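Local structure of epsin-2 (6ENR) at residues Asp65-Leu77 with Phe108-Ile122. The protein binds membranes rich in phosphatidylinositol 4,5-bisphosphate or 3,5-bisphosphate and is required for endocytosis and actin localization, this chain being its ENTH domain. Numbering follows the deposited sequence.
Sequences DKGKYWRHVAKSL and FRHENESGFDEGQII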
loop_
_atom_site.group_PDB
_atom_site.type_symbol
_atom_site.label_atom_id
_atom_site.label_comp_id
_atom_site.label_asym_id
_atom_site.label_seq_id
_atom_site.Cartn_x
_atom_site.Cartn_y
_atom_site.Cartn_z
ATOM N N ASP A 65 0.157 -10.258 -5.351
ATOM C CA ASP A 65 -0.733 -10.803 -6.358
ATOM C C ASP A 65 -0.340 -10.370 -7.790
ATOM O O ASP A 65 0.538 -9.557 -8.006
ATOM C CB ASP A 65 -2.176 -10.433 -6.078
ATOM C CG ASP A 65 -3.057 -11.619 -6.037
ATOM O OD1 ASP A 65 -3.099 -12.389 -7.054
ATOM O OD2 ASP A 65 -3.691 -11.763 -4.996
ATOM N N LYS A 66 -0.920 -11.026 -8.772
ATOM C CA LYS A 66 -0.525 -10.789 -10.176
ATOM C C LYS A 66 -1.690 -10.874 -11.125
ATOM O O LYS A 66 -2.829 -11.177 -10.694
ATOM C CB LYS A 66 0.585 -11.769 -10.606
ATOM C CG LYS A 66 0.759 -13.001 -9.724
ATOM C CD LYS A 66 2.079 -13.684 -10.038
ATOM C CE LYS A 66 3.262 -13.067 -9.304
ATOM N NZ LYS A 66 4.477 -13.910 -9.542
ATOM N N GLY A 67 -1.398 -10.583 -12.397
ATOM C CA GLY A 67 -2.355 -10.789 -13.514
ATOM C C GLY A 67 -3.762 -10.249 -13.264
ATOM O O GLY A 67 -3.900 -9.054 -12.989
ATOM N N LYS A 68 -4.803 -11.092 -13.349
ATOM C CA LYS A 68 -6.211 -10.630 -13.256
ATOM C C LYS A 68 -6.513 -9.903 -11.922
ATOM O O LYS A 68 -7.478 -9.121 -11.841
ATOM C CB LYS A 68 -7.205 -11.801 -13.345
ATOM C CG LYS A 68 -7.385 -12.448 -14.699
ATOM C CD LYS A 68 -8.232 -13.713 -14.566
ATOM C CE LYS A 68 -8.362 -14.484 -15.892
ATOM N NZ LYS A 68 -8.787 -13.682 -17.079
ATOM N N TYR A 69 -5.702 -10.191 -10.888
ATOM C CA TYR A 69 -5.854 -9.614 -9.547
ATOM C C TYR A 69 -5.013 -8.367 -9.276
ATOM O O TYR A 69 -4.772 -8.005 -8.109
ATOM C CB TYR A 69 -5.676 -10.741 -8.501
ATOM C CG TYR A 69 -6.740 -11.818 -8.720
ATOM C CD1 TYR A 69 -7.984 -11.732 -8.139
ATOM C CD2 TYR A 69 -6.499 -12.887 -9.566
ATOM C CE1 TYR A 69 -8.966 -12.715 -8.371
ATOM C CE2 TYR A 69 -7.460 -13.848 -9.822
ATOM C CZ TYR A 69 -8.693 -13.762 -9.219
ATOM O OH TYR A 69 -9.632 -14.753 -9.472
ATOM N N TRP A 70 -4.587 -7.711 -10.345
ATOM C CA TRP A 70 -3.921 -6.400 -10.287
ATOM C C TRP A 70 -4.555 -5.331 -9.402
ATOM O O TRP A 70 -3.842 -4.515 -8.829
ATOM C CB TRP A 70 -3.725 -5.806 -11.667
ATOM C CG TRP A 70 -4.957 -5.390 -12.400
ATOM C CD1 TRP A 70 -5.725 -6.130 -13.258
ATOM C CD2 TRP A 70 -5.511 -4.113 -12.348
ATOM N NE1 TRP A 70 -6.771 -5.365 -13.714
ATOM C CE2 TRP A 70 -6.668 -4.123 -13.176
ATOM C CE3 TRP A 70 -5.170 -2.946 -11.644
ATOM C CZ2 TRP A 70 -7.483 -3.007 -13.345
ATOM C CZ3 TRP A 70 -5.990 -1.835 -11.814
ATOM C CH2 TRP A 70 -7.127 -1.878 -12.680
ATOM N N ARG A 71 -5.897 -5.316 -9.310
ATOM C CA ARG A 71 -6.496 -4.295 -8.423
ATOM C C ARG A 71 -6.077 -4.499 -6.946
ATOM O O ARG A 71 -5.984 -3.486 -6.214
ATOM C CB ARG A 71 -8.012 -4.302 -8.536
ATOM C CG ARG A 71 -8.545 -3.810 -9.878
ATOM C CD ARG A 71 -10.044 -3.946 -9.967
ATOM N NE ARG A 71 -10.565 -3.635 -11.277
ATOM C CZ ARG A 71 -10.592 -4.437 -12.335
ATOM N NH1 ARG A 71 -10.064 -5.670 -12.336
ATOM N NH2 ARG A 71 -11.109 -3.966 -13.465
ATOM N N HIS A 72 -5.825 -5.739 -6.507
ATOM C CA HIS A 72 -5.312 -5.970 -5.144
ATOM C C HIS A 72 -3.981 -5.235 -4.903
ATOM O O HIS A 72 -3.695 -4.657 -3.829
ATOM C CB HIS A 72 -5.055 -7.438 -4.927
ATOM C CG HIS A 72 -6.282 -8.232 -4.656
ATOM N ND1 HIS A 72 -6.295 -9.597 -4.717
ATOM C CD2 HIS A 72 -7.519 -7.855 -4.264
ATOM C CE1 HIS A 72 -7.503 -10.041 -4.401
ATOM N NE2 HIS A 72 -8.259 -9.001 -4.101
ATOM N N VAL A 73 -3.136 -5.334 -5.915
ATOM C CA VAL A 73 -1.850 -4.630 -5.907
ATOM C C VAL A 73 -1.954 -3.134 -5.877
ATOM O O VAL A 73 -1.313 -2.498 -5.030
ATOM C CB VAL A 73 -1.030 -5.079 -7.110
ATOM C CG1 VAL A 73 0.367 -4.473 -7.041
ATOM C CG2 VAL A 73 -1.030 -6.597 -7.198
ATOM N N ALA A 74 -2.688 -2.585 -6.819
ATOM C CA ALA A 74 -2.844 -1.145 -6.952
ATOM C C ALA A 74 -3.351 -0.544 -5.682
ATOM O O ALA A 74 -2.814 0.414 -5.164
ATOM C CB ALA A 74 -3.774 -0.859 -8.078
ATOM N N LYS A 75 -4.400 -1.183 -5.124
ATOM C CA LYS A 75 -4.970 -0.678 -3.866
ATOM C C LYS A 75 -4.104 -0.857 -2.646
ATOM O O LYS A 75 -4.003 0.064 -1.807
ATOM C CB LYS A 75 -6.330 -1.313 -3.600
ATOM C CG LYS A 75 -7.361 -0.979 -4.637
ATOM C CD LYS A 75 -8.697 -1.509 -4.081
ATOM C CE LYS A 75 -9.800 -1.241 -5.009
ATOM N NZ LYS A 75 -11.037 -1.454 -4.210
ATOM N N SER A 76 -3.478 -2.018 -2.524
ATOM C CA SER A 76 -2.468 -2.223 -1.491
ATOM C C SER A 76 -1.335 -1.164 -1.541
ATOM O O SER A 76 -0.893 -0.633 -0.489
ATOM C CB SER A 76 -1.910 -3.634 -1.594
ATOM O OG SER A 76 -2.893 -4.560 -1.200
ATOM N N LEU A 77 -0.909 -0.832 -2.762
ATOM C CA LEU A 77 0.053 0.236 -2.928
ATOM C C LEU A 77 -0.460 1.563 -2.455
ATOM O O LEU A 77 0.329 2.323 -1.848
ATOM C CB LEU A 77 0.564 0.395 -4.363
ATOM C CG LEU A 77 1.687 -0.530 -4.811
ATOM C CD1 LEU A 77 1.975 -0.270 -6.256
ATOM C CD2 LEU A 77 2.932 -0.293 -3.992
ATOM N N PHE A 108 5.663 -4.106 -12.833
ATOM C CA PHE A 108 4.452 -4.921 -12.893
ATOM C C PHE A 108 3.725 -4.662 -14.202
ATOM O O PHE A 108 3.401 -3.459 -14.542
ATOM C CB PHE A 108 3.510 -4.545 -11.717
ATOM C CG PHE A 108 2.256 -5.369 -11.633
ATOM C CD1 PHE A 108 2.222 -6.492 -10.833
ATOM C CD2 PHE A 108 1.083 -4.993 -12.347
ATOM C CE1 PHE A 108 1.067 -7.184 -10.691
ATOM C CE2 PHE A 108 -0.047 -5.763 -12.300
ATOM C CZ PHE A 108 -0.047 -6.876 -11.490
ATOM N N ARG A 109 3.397 -5.748 -14.872
ATOM C CA ARG A 109 2.659 -5.764 -16.135
ATOM C C ARG A 109 1.378 -6.568 -16.005
ATOM O O ARG A 109 1.358 -7.695 -15.504
ATOM C CB ARG A 109 3.564 -6.438 -17.208
ATOM C CG ARG A 109 4.999 -5.860 -17.267
ATOM C CD ARG A 109 4.968 -4.553 -17.966
ATOM N NE ARG A 109 6.052 -3.604 -17.802
ATOM C CZ ARG A 109 6.153 -2.511 -18.530
ATOM N NH1 ARG A 109 5.279 -2.264 -19.491
ATOM N NH2 ARG A 109 7.120 -1.663 -18.332
ATOM N N HIS A 110 0.289 -6.050 -16.495
ATOM C CA HIS A 110 -0.867 -6.853 -16.824
ATOM C C HIS A 110 -1.575 -6.154 -17.998
ATOM O O HIS A 110 -1.945 -5.022 -17.831
ATOM C CB HIS A 110 -1.841 -7.001 -15.661
ATOM C CG HIS A 110 -3.050 -7.805 -16.022
ATOM N ND1 HIS A 110 -2.987 -9.161 -16.248
ATOM C CD2 HIS A 110 -4.343 -7.453 -16.220
ATOM C CE1 HIS A 110 -4.187 -9.611 -16.603
ATOM N NE2 HIS A 110 -5.023 -8.593 -16.613
ATOM N N GLU A 111 -1.666 -6.830 -19.131
ATOM C CA GLU A 111 -2.402 -6.419 -20.322
ATOM C C GLU A 111 -3.699 -7.209 -20.214
ATOM O O GLU A 111 -3.652 -8.421 -20.087
ATOM C CB GLU A 111 -1.746 -6.881 -21.600
ATOM C CG GLU A 111 -0.483 -6.215 -22.069
ATOM C CD GLU A 111 -0.127 -6.672 -23.490
ATOM O OE1 GLU A 111 1.019 -7.188 -23.676
ATOM O OE2 GLU A 111 -0.998 -6.542 -24.421
ATOM N N ASN A 112 -4.830 -6.540 -20.256
ATOM C CA ASN A 112 -6.113 -7.223 -20.332
ATOM C C ASN A 112 -6.292 -7.786 -21.734
ATOM O O ASN A 112 -5.437 -7.624 -22.607
ATOM C CB ASN A 112 -7.231 -6.322 -19.844
ATOM C CG ASN A 112 -7.704 -5.292 -20.878
ATOM O OD1 ASN A 112 -7.201 -5.204 -21.987
ATOM N ND2 ASN A 112 -8.716 -4.501 -20.488
ATOM N N GLU A 113 -7.357 -8.534 -21.961
ATOM C CA GLU A 113 -7.488 -9.242 -23.258
ATOM C C GLU A 113 -7.907 -8.318 -24.379
ATOM O O GLU A 113 -7.819 -8.681 -25.544
ATOM C CB GLU A 113 -8.412 -10.442 -23.136
ATOM C CG GLU A 113 -7.753 -11.545 -22.322
ATOM C CD GLU A 113 -8.740 -12.541 -21.782
ATOM O OE1 GLU A 113 -8.527 -13.032 -20.635
ATOM O OE2 GLU A 113 -9.716 -12.825 -22.519
ATOM N N SER A 114 -8.313 -7.100 -24.026
ATOM C CA SER A 114 -8.521 -6.011 -24.993
ATOM C C SER A 114 -7.213 -5.335 -25.370
ATOM O O SER A 114 -7.221 -4.456 -26.171
ATOM C CB SER A 114 -9.492 -4.973 -24.406
ATOM O OG SER A 114 -10.650 -5.606 -23.837
ATOM N N GLY A 115 -6.099 -5.706 -24.730
ATOM C CA GLY A 115 -4.787 -5.186 -25.091
ATOM C C GLY A 115 -4.480 -3.836 -24.482
ATOM O O GLY A 115 -3.689 -3.084 -25.053
ATOM N N PHE A 116 -5.067 -3.609 -23.304
ATOM C CA PHE A 116 -5.042 -2.410 -22.444
ATOM C C PHE A 116 -4.138 -2.763 -21.209
ATOM O O PHE A 116 -4.384 -3.737 -20.490
ATOM C CB PHE A 116 -6.535 -2.222 -22.080
ATOM C CG PHE A 116 -6.914 -0.961 -21.356
ATOM C CD1 PHE A 116 -7.206 0.215 -22.061
ATOM C CD2 PHE A 116 -7.128 -0.969 -19.992
ATOM C CE1 PHE A 116 -7.615 1.375 -21.381
ATOM C CE2 PHE A 116 -7.524 0.177 -19.317
ATOM C CZ PHE A 116 -7.771 1.352 -20.012
ATOM N N ASP A 117 -3.078 -1.989 -20.985
ATOM C CA ASP A 117 -2.167 -2.098 -19.856
ATOM C C ASP A 117 -2.831 -1.549 -18.596
ATOM O O ASP A 117 -3.109 -0.354 -18.475
ATOM C CB ASP A 117 -0.924 -1.203 -20.128
ATOM C CG ASP A 117 0.232 -1.436 -19.164
ATOM O OD1 ASP A 117 0.234 -2.372 -18.290
ATOM O OD2 ASP A 117 1.212 -0.663 -19.390
ATOM N N GLU A 118 -3.043 -2.410 -17.644
ATOM C CA GLU A 118 -3.617 -1.999 -16.349
ATOM C C GLU A 118 -2.521 -1.760 -15.332
ATOM O O GLU A 118 -2.761 -1.215 -14.251
ATOM C CB GLU A 118 -4.526 -3.123 -15.808
ATOM C CG GLU A 118 -5.480 -3.741 -16.835
ATOM C CD GLU A 118 -6.762 -3.017 -16.917
ATOM O OE1 GLU A 118 -6.680 -1.788 -16.878
ATOM O OE2 GLU A 118 -7.819 -3.706 -17.047
ATOM N N GLY A 119 -1.306 -2.176 -15.676
ATOM C CA GLY A 119 -0.194 -2.071 -14.800
ATOM C C GLY A 119 0.376 -0.693 -14.718
ATOM O O GLY A 119 1.160 -0.433 -13.838
ATOM N N GLN A 120 -0.067 0.216 -15.571
ATOM C CA GLN A 120 0.673 1.434 -15.778
ATOM C C GLN A 120 0.692 2.222 -14.472
ATOM O O GLN A 120 1.751 2.655 -14.024
ATOM C CB GLN A 120 0.056 2.254 -16.918
ATOM C CG GLN A 120 0.915 3.367 -17.514
ATOM C CD GLN A 120 0.102 4.418 -18.309
ATOM O OE1 GLN A 120 -0.482 4.124 -19.377
ATOM N NE2 GLN A 120 0.078 5.660 -17.793
ATOM N N ILE A 121 -0.458 2.355 -13.846
ATOM C CA ILE A 121 -0.553 3.145 -12.629
ATOM C C ILE A 121 0.167 2.520 -11.426
ATOM O O ILE A 121 0.698 3.228 -10.617
ATOM C CB ILE A 121 -2.020 3.522 -12.265
ATOM C CG1 ILE A 121 -2.047 4.420 -11.023
ATOM C CG2 ILE A 121 -2.939 2.328 -12.039
ATOM C CD1 ILE A 121 -1.267 5.699 -11.215
ATOM N N ILE A 122 0.155 1.210 -11.302
ATOM C CA ILE A 122 0.967 0.543 -10.309
ATOM C C ILE A 122 2.482 0.890 -10.416
ATOM O O ILE A 122 3.187 1.106 -9.429
ATOM C CB ILE A 122 0.797 -0.963 -10.420
ATOM C CG1 ILE A 122 -0.577 -1.380 -9.866
ATOM C CG2 ILE A 122 1.834 -1.676 -9.614
ATOM C CD1 ILE A 122 -1.016 -2.714 -10.328
HETATM O O HOH W 1 1.490 -9.502 -13.314
#
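Trp70 meets Phe108, His110 and Glu118 along its length, beginning at CB, which rests 3.7 Å from Phe108 CE2. With CG set between the backbone N and the carbonyl carbon (chi1 68°), the indole swings toward Glu118. CD1 comes within 3.5 Å of His110 CD2, where the two rings run nearly parallel, 23° apart, but slide past each other with hardly any overlap. Over the five-membered ring sits Glu118 CB, 3.7 Å from its centroid in a CH-pi contact; Glu118 CG follows beside Trp70 NE1, and the chain, bent at chi2, brings Glu118 CD to 3.6 Å from Trp70 CZ2. Glu118 O lies above Trp70 CE3, at 3.9 Å, with CZ3 slightly farther. Arg71 CG covers the opposite face toward its rim, and Trp70 CZ2 faces the centre of the Arg71 guanidinium. With an alanine replacing Trp70, Glu118 would probably lose the ring face it covers, and His110 its neighbour at CD2. Beside the indole, His110 lays one face over the Gly67-Lys68 peptide. A water bridges Gly67 N to Arg109 O. The loop leading into helix 120-134 thus packs on the start of helix 70-86, and Ile122, a knob among Trp70, Val73, Ala74 and Leu77, continues the contact between the two helices within the all-helical ENTH domain.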